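Local coordinates for membrane-associated protein VP24 (Marburg virus - Musoke, Kenya, 1980, PDB 4OR8) that may act as a minor matrix protein with a role in assembly of the viral nucleocapsid and in virion budding, at residues A41-E46 against L106-L111; V54-F59 against A169-F174. All blocks are in the same frame, centred on the assembly; numbering follows the deposited sequence.

Interaction 1: residues A41-E46 against L106-L111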
ATOM      1  N   ALA B  41      -7.493 -24.670  -9.680  1.00 35.39           N
ATOM      2  CA  ALA B  41      -6.495 -25.209 -10.594  1.00 34.09           C
ATOM      3  C   ALA B  41      -6.230 -24.256 -11.753  1.00 38.54           C
ATOM      4  O   ALA B  41      -5.432 -24.552 -12.643  1.00 37.66           O
ATOM      5  CB  ALA B  41      -6.925 -26.571 -11.109  1.00 31.62           C
ATOM      6  N   ARG B  42      -6.899 -23.108 -11.733  1.00 34.71           N
ATOM      7  CA  ARG B  42      -6.735 -22.108 -12.781  1.00 35.42           C
ATOM      8  C   ARG B  42      -6.002 -20.870 -12.276  1.00 39.66           C
ATOM      9  O   ARG B  42      -6.144 -20.479 -11.117  1.00 40.77           O
ATOM     10  CB  ARG B  42      -8.094 -21.694 -13.345  1.00 43.40           C
ATOM     11  CG  ARG B  42      -8.867 -22.807 -14.026  1.00 37.48           C
ATOM     12  CD  ARG B  42     -10.227 -22.309 -14.483  1.00 51.01           C
ATOM     13  NE  ARG B  42     -11.320 -22.938 -13.746  1.00 59.71           N
ATOM     14  CZ  ARG B  42     -12.571 -22.485 -13.736  1.00 60.68           C
ATOM     15  NH1 ARG B  42     -12.891 -21.390 -14.412  1.00 67.32           N
ATOM     16  NH2 ARG B  42     -13.501 -23.126 -13.041  1.00 52.73           N
ATOM     17  N   TRP B  43      -5.221 -20.259 -13.159  1.00 40.02           N
ATOM     18  CA  TRP B  43      -4.573 -18.985 -12.875  1.00 29.99           C
ATOM     19  C   TRP B  43      -4.888 -18.012 -14.006  1.00 36.00           C
ATOM     20  O   TRP B  43      -4.138 -17.907 -14.977  1.00 39.45           O
ATOM     21  CB  TRP B  43      -3.064 -19.173 -12.732  1.00 28.51           C
ATOM     22  CG  TRP B  43      -2.318 -17.911 -12.421  1.00 32.59           C
ATOM     23  CD1 TRP B  43      -1.616 -17.137 -13.299  1.00 33.57           C
ATOM     24  CD2 TRP B  43      -2.195 -17.277 -11.142  1.00 35.44           C
ATOM     25  NE1 TRP B  43      -1.063 -16.062 -12.646  1.00 37.18           N
ATOM     26  CE2 TRP B  43      -1.404 -16.125 -11.319  1.00 35.95           C
ATOM     27  CE3 TRP B  43      -2.677 -17.572  -9.863  1.00 30.84           C
ATOM     28  CZ2 TRP B  43      -1.083 -15.267 -10.269  1.00 25.12           C
ATOM     29  CZ3 TRP B  43      -2.359 -16.719  -8.821  1.00 30.11           C
ATOM     30  CH2 TRP B  43      -1.570 -15.580  -9.030  1.00 24.67           C
ATOM     31  N   ILE B  44      -6.007 -17.305 -13.872  1.00 32.97           N
ATOM     32  CA  ILE B  44      -6.514 -16.462 -14.949  1.00 40.49           C
ATOM     33  C   ILE B  44      -6.048 -15.013 -14.842  1.00 31.94           C
ATOM     34  O   ILE B  44      -6.674 -14.202 -14.161  1.00 31.96           O
ATOM     35  CB  ILE B  44      -8.057 -16.471 -14.992  1.00 40.62           C
ATOM     36  CG1 ILE B  44      -8.594 -17.897 -14.841  1.00 42.91           C
ATOM     37  CG2 ILE B  44      -8.553 -15.837 -16.283  1.00 26.44           C
ATOM     38  CD1 ILE B  44      -8.196 -18.824 -15.969  1.00 47.59           C
ATOM     39  N   LYS B  45      -4.954 -14.692 -15.523  1.00 31.00           N
ATOM     40  CA  LYS B  45      -4.463 -13.322 -15.568  1.00 31.32           C
ATOM     41  C   LYS B  45      -5.012 -12.607 -16.796  1.00 34.83           C
ATOM     42  O   LYS B  45      -5.031 -13.164 -17.890  1.00 42.18           O
ATOM     43  CB  LYS B  45      -2.936 -13.288 -15.602  1.00 26.48           C
ATOM     44  CG  LYS B  45      -2.358 -11.897 -15.397  1.00 31.33           C
ATOM     45  CD  LYS B  45      -0.975 -11.755 -16.008  1.00 30.35           C
ATOM     46  CE  LYS B  45      -1.047 -11.725 -17.526  1.00 35.97           C
ATOM     47  NZ  LYS B  45       0.297 -11.568 -18.144  1.00 39.87           N
ATOM     48  N   GLU B  46      -5.454 -11.370 -16.608  1.00 27.72           N
ATOM     49  CA  GLU B  46      -5.962 -10.570 -17.712  1.00 33.62           C
ATOM     50  C   GLU B  46      -5.797  -9.085 -17.422  1.00 41.99           C
ATOM     51  O   GLU B  46      -6.101  -8.625 -16.320  1.00 38.28           O
ATOM     52  CB  GLU B  46      -7.427 -10.903 -17.994  1.00 35.49           C
ATOM     53  CG  GLU B  46      -8.297 -10.995 -16.751  1.00 53.06           C
ATOM     54  CD  GLU B  46      -9.756 -11.246 -17.084  1.00 70.57           C
ATOM     55  OE1 GLU B  46     -10.161 -10.963 -18.232  1.00 78.79           O
ATOM     56  OE2 GLU B  46     -10.497 -11.729 -16.201  1.00 69.89           O
ATOM     57  N   LEU B 106       3.481 -12.199 -10.993  1.00 22.35           N
ATOM     58  CA  LEU B 106       4.315 -13.378 -10.812  1.00 20.27           C
ATOM     59  C   LEU B 106       4.758 -13.456  -9.357  1.00 23.77           C
ATOM     60  O   LEU B 106       4.930 -14.542  -8.802  1.00 24.24           O
ATOM     61  CB  LEU B 106       5.532 -13.312 -11.735  1.00 21.69           C
ATOM     62  CG  LEU B 106       5.612 -14.379 -12.828  1.00 30.76           C
ATOM     63  CD1 LEU B 106       4.270 -14.551 -13.513  1.00 29.83           C
ATOM     64  CD2 LEU B 106       6.681 -14.012 -13.839  1.00 31.00           C
ATOM     65  N   ALA B 107       4.940 -12.292  -8.741  1.00 17.24           N
ATOM     66  CA  ALA B 107       5.331 -12.222  -7.340  1.00 18.51           C
ATOM     67  C   ALA B 107       4.157 -12.609  -6.450  1.00 20.64           C
ATOM     68  O   ALA B 107       4.341 -13.208  -5.392  1.00 23.19           O
ATOM     69  CB  ALA B 107       5.831 -10.829  -6.994  1.00 14.43           C
ATOM     70  N   LEU B 108       2.950 -12.256  -6.881  1.00 18.05           N
ATOM     71  CA  LEU B 108       1.747 -12.649  -6.165  1.00 15.33           C
ATOM     72  C   LEU B 108       1.587 -14.155  -6.241  1.00 19.62           C
ATOM     73  O   LEU B 108       1.207 -14.802  -5.266  1.00 21.02           O
ATOM     74  CB  LEU B 108       0.509 -11.974  -6.757  1.00 12.80           C
ATOM     75  CG  LEU B 108      -0.815 -12.424  -6.132  1.00 14.65           C
ATOM     76  CD1 LEU B 108      -0.910 -11.959  -4.692  1.00 17.90           C
ATOM     77  CD2 LEU B 108      -2.002 -11.931  -6.931  1.00 17.84           C
ATOM     78  N   ARG B 109       1.879 -14.704  -7.416  1.00 18.56           N
ATOM     79  CA  ARG B 109       1.781 -16.139  -7.645  1.00 21.60           C
ATOM     80  C   ARG B 109       2.699 -16.877  -6.683  1.00 17.91           C
ATOM     81  O   ARG B 109       2.310 -17.874  -6.081  1.00 16.98           O
ATOM     82  CB  ARG B 109       2.152 -16.461  -9.090  1.00 21.09           C
ATOM     83  CG  ARG B 109       1.877 -17.889  -9.521  1.00 22.56           C
ATOM     84  CD  ARG B 109       2.379 -18.114 -10.944  1.00 30.52           C
ATOM     85  NE  ARG B 109       2.372 -19.522 -11.331  1.00 29.19           N
ATOM     86  CZ  ARG B 109       1.484 -20.068 -12.152  1.00 31.31           C
ATOM     87  NH1 ARG B 109       0.523 -19.326 -12.687  1.00 32.63           N
ATOM     88  NH2 ARG B 109       1.560 -21.360 -12.443  1.00 35.53           N
ATOM     89  N   ILE B 110       3.916 -16.365  -6.541  1.00 20.70           N
ATOM     90  CA  ILE B 110       4.894 -16.912  -5.611  1.00 18.40           C
ATOM     91  C   ILE B 110       4.382 -16.827  -4.179  1.00 16.49           C
ATOM     92  O   ILE B 110       4.511 -17.772  -3.401  1.00 18.83           O
ATOM     93  CB  ILE B 110       6.237 -16.160  -5.726  1.00 19.35           C
ATOM     94  CG1 ILE B 110       6.905 -16.479  -7.065  1.00 21.37           C
ATOM     95  CG2 ILE B 110       7.163 -16.519  -4.577  1.00 18.94           C
ATOM     96  CD1 ILE B 110       8.225 -15.775  -7.269  1.00 21.38           C
ATOM     97  N   LEU B 111       3.787 -15.689  -3.845  1.00 19.35           N
ATOM     98  CA  LEU B 111       3.268 -15.449  -2.507  1.00 17.20           C
ATOM     99  C   LEU B 111       2.152 -16.445  -2.193  1.00 17.94           C
ATOM    100  O   LEU B 111       2.074 -16.982  -1.087  1.00 19.65           O
ATOM    101  CB  LEU B 111       2.771 -14.006  -2.396  1.00 20.07           C
ATOM    102  CG  LEU B 111       2.598 -13.381  -1.011  1.00 23.42           C
ATOM    103  CD1 LEU B 111       2.668 -11.868  -1.119  1.00 17.88           C
ATOM    104  CD2 LEU B 111       1.278 -13.802  -0.392  1.00 28.39           C
TER

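Interaction 2: residues V54-F59 against A169-F174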
ATOM      1  N   VAL B  54      -6.187 -11.070 -11.652  1.00 24.94           N
ATOM      2  CA  VAL B  54      -5.931 -12.495 -11.581  1.00 16.35           C
ATOM      3  C   VAL B  54      -6.998 -13.181 -10.751  1.00 19.51           C
ATOM      4  O   VAL B  54      -7.234 -12.820  -9.597  1.00 24.69           O
ATOM      5  CB  VAL B  54      -4.549 -12.805 -11.003  1.00 23.95           C
ATOM      6  CG1 VAL B  54      -4.352 -14.302 -10.919  1.00 24.03           C
ATOM      7  CG2 VAL B  54      -3.470 -12.170 -11.863  1.00 29.76           C
ATOM      8  N   LYS B  55      -7.652 -14.163 -11.358  1.00 25.95           N
ATOM      9  CA  LYS B  55      -8.662 -14.948 -10.667  1.00 22.58           C
ATOM     10  C   LYS B  55      -8.113 -16.314 -10.300  1.00 19.86           C
ATOM     11  O   LYS B  55      -7.610 -17.049 -11.152  1.00 29.38           O
ATOM     12  CB  LYS B  55      -9.918 -15.092 -11.529  1.00 26.81           C
ATOM     13  CG  LYS B  55     -10.633 -13.776 -11.782  1.00 39.86           C
ATOM     14  CD  LYS B  55     -11.926 -13.977 -12.546  1.00 47.55           C
ATOM     15  CE  LYS B  55     -12.636 -12.651 -12.763  1.00 63.69           C
ATOM     16  NZ  LYS B  55     -13.951 -12.824 -13.437  1.00 85.97           N
ATOM     17  N   TRP B  56      -8.195 -16.639  -9.019  1.00 22.26           N
ATOM     18  CA  TRP B  56      -7.811 -17.952  -8.530  1.00 21.74           C
ATOM     19  C   TRP B  56      -8.705 -18.307  -7.357  1.00 16.70           C
ATOM     20  O   TRP B  56      -8.857 -17.516  -6.429  1.00 20.71           O
ATOM     21  CB  TRP B  56      -6.344 -17.972  -8.111  1.00 19.42           C
ATOM     22  CG  TRP B  56      -5.949 -19.253  -7.469  1.00 23.85           C
ATOM     23  CD1 TRP B  56      -5.474 -20.369  -8.089  1.00 16.85           C
ATOM     24  CD2 TRP B  56      -6.008 -19.563  -6.073  1.00 20.05           C
ATOM     25  NE1 TRP B  56      -5.227 -21.353  -7.166  1.00 14.55           N
ATOM     26  CE2 TRP B  56      -5.550 -20.884  -5.920  1.00 19.19           C
ATOM     27  CE3 TRP B  56      -6.404 -18.850  -4.937  1.00 14.38           C
ATOM     28  CZ2 TRP B  56      -5.473 -21.507  -4.677  1.00 17.82           C
ATOM     29  CZ3 TRP B  56      -6.328 -19.468  -3.708  1.00 13.51           C
ATOM     30  CH2 TRP B  56      -5.866 -20.782  -3.585  1.00 14.24           C
ATOM     31  N   GLY B  57      -9.296 -19.495  -7.399  1.00 17.14           N
ATOM     32  CA  GLY B  57     -10.309 -19.856  -6.428  1.00 22.42           C
ATOM     33  C   GLY B  57     -11.444 -18.861  -6.543  1.00 21.79           C
ATOM     34  O   GLY B  57     -11.870 -18.529  -7.648  1.00 24.53           O
ATOM     35  N   ASN B  58     -11.925 -18.368  -5.408  1.00 21.42           N
ATOM     36  CA  ASN B  58     -12.937 -17.318  -5.416  1.00 16.88           C
ATOM     37  C   ASN B  58     -12.330 -15.948  -5.125  1.00 18.39           C
ATOM     38  O   ASN B  58     -13.034 -15.018  -4.736  1.00 23.69           O
ATOM     39  CB  ASN B  58     -14.064 -17.634  -4.428  1.00 14.04           C
ATOM     40  CG  ASN B  58     -13.567 -17.793  -3.010  1.00 19.72           C
ATOM     41  OD1 ASN B  58     -12.363 -17.822  -2.762  1.00 26.79           O
ATOM     42  ND2 ASN B  58     -14.495 -17.913  -2.067  1.00 24.14           N
ATOM     43  N   PHE B  59     -11.018 -15.833  -5.312  1.00 20.96           N
ATOM     44  CA  PHE B  59     -10.335 -14.554  -5.155  1.00 17.64           C
ATOM     45  C   PHE B  59     -10.262 -13.838  -6.491  1.00 21.21           C
ATOM     46  O   PHE B  59      -9.978 -14.454  -7.517  1.00 26.32           O
ATOM     47  CB  PHE B  59      -8.906 -14.746  -4.644  1.00 18.53           C
ATOM     48  CG  PHE B  59      -8.814 -15.234  -3.225  1.00 26.47           C
ATOM     49  CD1 PHE B  59      -8.864 -14.343  -2.167  1.00 28.12           C
ATOM     50  CD2 PHE B  59      -8.639 -16.579  -2.952  1.00 20.32           C
ATOM     51  CE1 PHE B  59      -8.763 -14.788  -0.862  1.00 25.92           C
ATOM     52  CE2 PHE B  59      -8.536 -17.030  -1.650  1.00 27.90           C
ATOM     53  CZ  PHE B  59      -8.599 -16.133  -0.603  1.00 21.42           C
ATOM     54  N   ALA B 169     -10.263 -19.809   3.240  1.00 16.82           N
ATOM     55  CA  ALA B 169     -10.155 -19.201   4.564  1.00 12.09           C
ATOM     56  C   ALA B 169      -8.709 -19.168   5.055  1.00 20.93           C
ATOM     57  O   ALA B 169      -8.285 -18.220   5.724  1.00 19.88           O
ATOM     58  CB  ALA B 169     -11.034 -19.941   5.559  1.00 16.02           C
ATOM     59  N   GLY B 170      -7.957 -20.210   4.719  1.00 18.79           N
ATOM     60  CA  GLY B 170      -6.556 -20.297   5.086  1.00 13.76           C
ATOM     61  C   GLY B 170      -5.685 -19.255   4.412  1.00 19.43           C
ATOM     62  O   GLY B 170      -4.806 -18.676   5.052  1.00 20.74           O
ATOM     63  N   VAL B 171      -5.927 -19.019   3.125  1.00 17.57           N
ATOM     64  CA  VAL B 171      -5.157 -18.045   2.359  1.00 16.18           C
ATOM     65  C   VAL B 171      -5.426 -16.626   2.853  1.00 18.56           C
ATOM     66  O   VAL B 171      -4.502 -15.818   2.975  1.00 17.34           O
ATOM     67  CB  VAL B 171      -5.456 -18.148   0.846  1.00 21.04           C
ATOM     68  CG1 VAL B 171      -4.791 -17.016   0.088  1.00 14.83           C
ATOM     69  CG2 VAL B 171      -4.994 -19.491   0.309  1.00 12.36           C
ATOM     70  N   LYS B 172      -6.690 -16.333   3.148  1.00 16.42           N
ATOM     71  CA  LYS B 172      -7.059 -15.041   3.720  1.00 21.06           C
ATOM     72  C   LYS B 172      -6.368 -14.854   5.065  1.00 27.70           C
ATOM     73  O   LYS B 172      -5.908 -13.759   5.396  1.00 26.10           O
ATOM     74  CB  LYS B 172      -8.575 -14.928   3.892  1.00 20.53           C
ATOM     75  CG  LYS B 172      -9.348 -14.812   2.588  1.00 31.29           C
ATOM     76  CD  LYS B 172     -10.853 -14.843   2.820  1.00 32.23           C
ATOM     77  CE  LYS B 172     -11.350 -13.576   3.501  1.00 36.02           C
ATOM     78  NZ  LYS B 172     -11.202 -12.377   2.631  1.00 48.97           N
ATOM     79  N   ASN B 173      -6.294 -15.936   5.831  1.00 18.22           N
ATOM     80  CA  ASN B 173      -5.634 -15.915   7.127  1.00 16.52           C
ATOM     81  C   ASN B 173      -4.145 -15.618   7.001  1.00 19.84           C
ATOM     82  O   ASN B 173      -3.580 -14.875   7.805  1.00 19.45           O
ATOM     83  CB  ASN B 173      -5.861 -17.239   7.858  1.00 26.03           C
ATOM     84  CG  ASN B 173      -5.113 -17.318   9.172  1.00 19.95           C
ATOM     85  OD1 ASN B 173      -4.101 -18.009   9.280  1.00 27.84           O
ATOM     86  ND2 ASN B 173      -5.607 -16.611  10.180  1.00 19.89           N
ATOM     87  N   PHE B 174      -3.514 -16.193   5.984  1.00 18.78           N
ATOM     88  CA  PHE B 174      -2.096 -15.957   5.744  1.00 21.71           C
ATOM     89  C   PHE B 174      -1.845 -14.516   5.321  1.00 17.86           C
ATOM     90  O   PHE B 174      -0.858 -13.909   5.727  1.00 24.72           O
ATOM     91  CB  PHE B 174      -1.557 -16.912   4.683  1.00 19.09           C
ATOM     92  CG  PHE B 174      -0.094 -16.731   4.393  1.00 18.24           C
ATOM     93  CD1 PHE B 174       0.860 -17.341   5.189  1.00 25.49           C
ATOM     94  CD2 PHE B 174       0.327 -15.955   3.325  1.00 17.79           C
ATOM     95  CE1 PHE B 174       2.206 -17.181   4.927  1.00 28.68           C
ATOM     96  CE2 PHE B 174       1.671 -15.791   3.057  1.00 21.73           C
ATOM     97  CZ  PHE B 174       2.613 -16.405   3.859  1.00 26.24           C
TER

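Interaction 1: residues A41-E46 against L106-L111
Trp43 and Arg109 carry this contact: the arginine reaches out from helix 104-115 and runs across one face of the indole. Its stem and its head use different parts of the ring. Arg109 CG sits over the six-membered ring, 4.1 Å from its centroid, in a CH-pi contact, while the guanidinium makes a cation-pi interaction with the five-membered ring, Arg109 CZ lying 4.5 Å from that centroid and 16° off its normal. The two planes stand 77° apart, so NH1 points an edge of the guanidinium down at the indole. An extended chain from CG to NE gives the arginine the length to span both rings. Its outer end is fixed from elsewhere, NH2 donating to the carbonyls of Trp139 and Thr145, which should help hold the cation in this buried place. Leu108 adds a lighter touch, its CD2 4.2 Å from Trp43 CH2. Against this close-packed patch the rest of 41-46 stands back from the helix: CD of the exposed Lys45 stays 6.4 Å from Leu106 CD1. What results is an arginine-tryptophan cation-pi pair between the residue leading into strand 44-48 and helix 104-115 in VP24's pyramidal fold.

Interaction 2: residues V54-F59 against A169-F174
With chi1 at 174°, Trp56 swings its CG anti to the backbone N, whereas Phe59, at -69°, sets its own CG anti to the carbonyl carbon; from the two ends of one turn both rings thus extend to helix 161-178. That turn is a type II' beta turn, closed by Phe59 N donating to Trp56 O at 3.0 Å and by Trp56 N donating back to Phe59 O. Gly57, with its positive phi, occupies the second position.

On the helix, Val171 serves both aromatics with separate branches. Its CG2 lies 4.2 Å from Trp56 CH2 and its CG1 4.0 Å from Phe59 CZ, each methyl approaching its ring obliquely. Lys172 comes closer: its CG meets the edge of the phenyl ring near the ring plane, 3.5 Å from Phe59 CE1. The lysine contributes here through its aliphatic stem, and no hydrogen bond crosses between the segments, which leaves an apolar contact, buried at Val171 and the two rings and partly exposed at Lys172.

Met168, a turn earlier on the same helix, touches both Trp56 and Phe59, while His246 packs edge-to-face with Phe59. The hairpin of strands 51-56 and 59-64 thus rests on helix 161-178 through Trp56 and Phe59, and Leu112 of helix 104-115 packs on Val171 alongside.

Both interactions bring the antiparallel sheet of strands 44-48, 51-56 and 59-64, or its lead-in, against helices: interaction 1 sets Trp43, just ahead of strand 44-48, on helix 104-115, and interaction 2 uses helix 161-178. Their centres lie about 11 Å apart, and they join directly: Lys55 N probably donates to Ile44 O between neighbouring strands, and Trp43 packs on Val54. The helices meet as well, Leu111 against Phe174. Both contacts are largely buried, with interaction 1 nearer the centre of the chain; all its touching residues are buried, whereas interaction 2 has a partly exposed margin. The deeper contact holds a cation against an aromatic face, while the outer one relies on apolar groups alone.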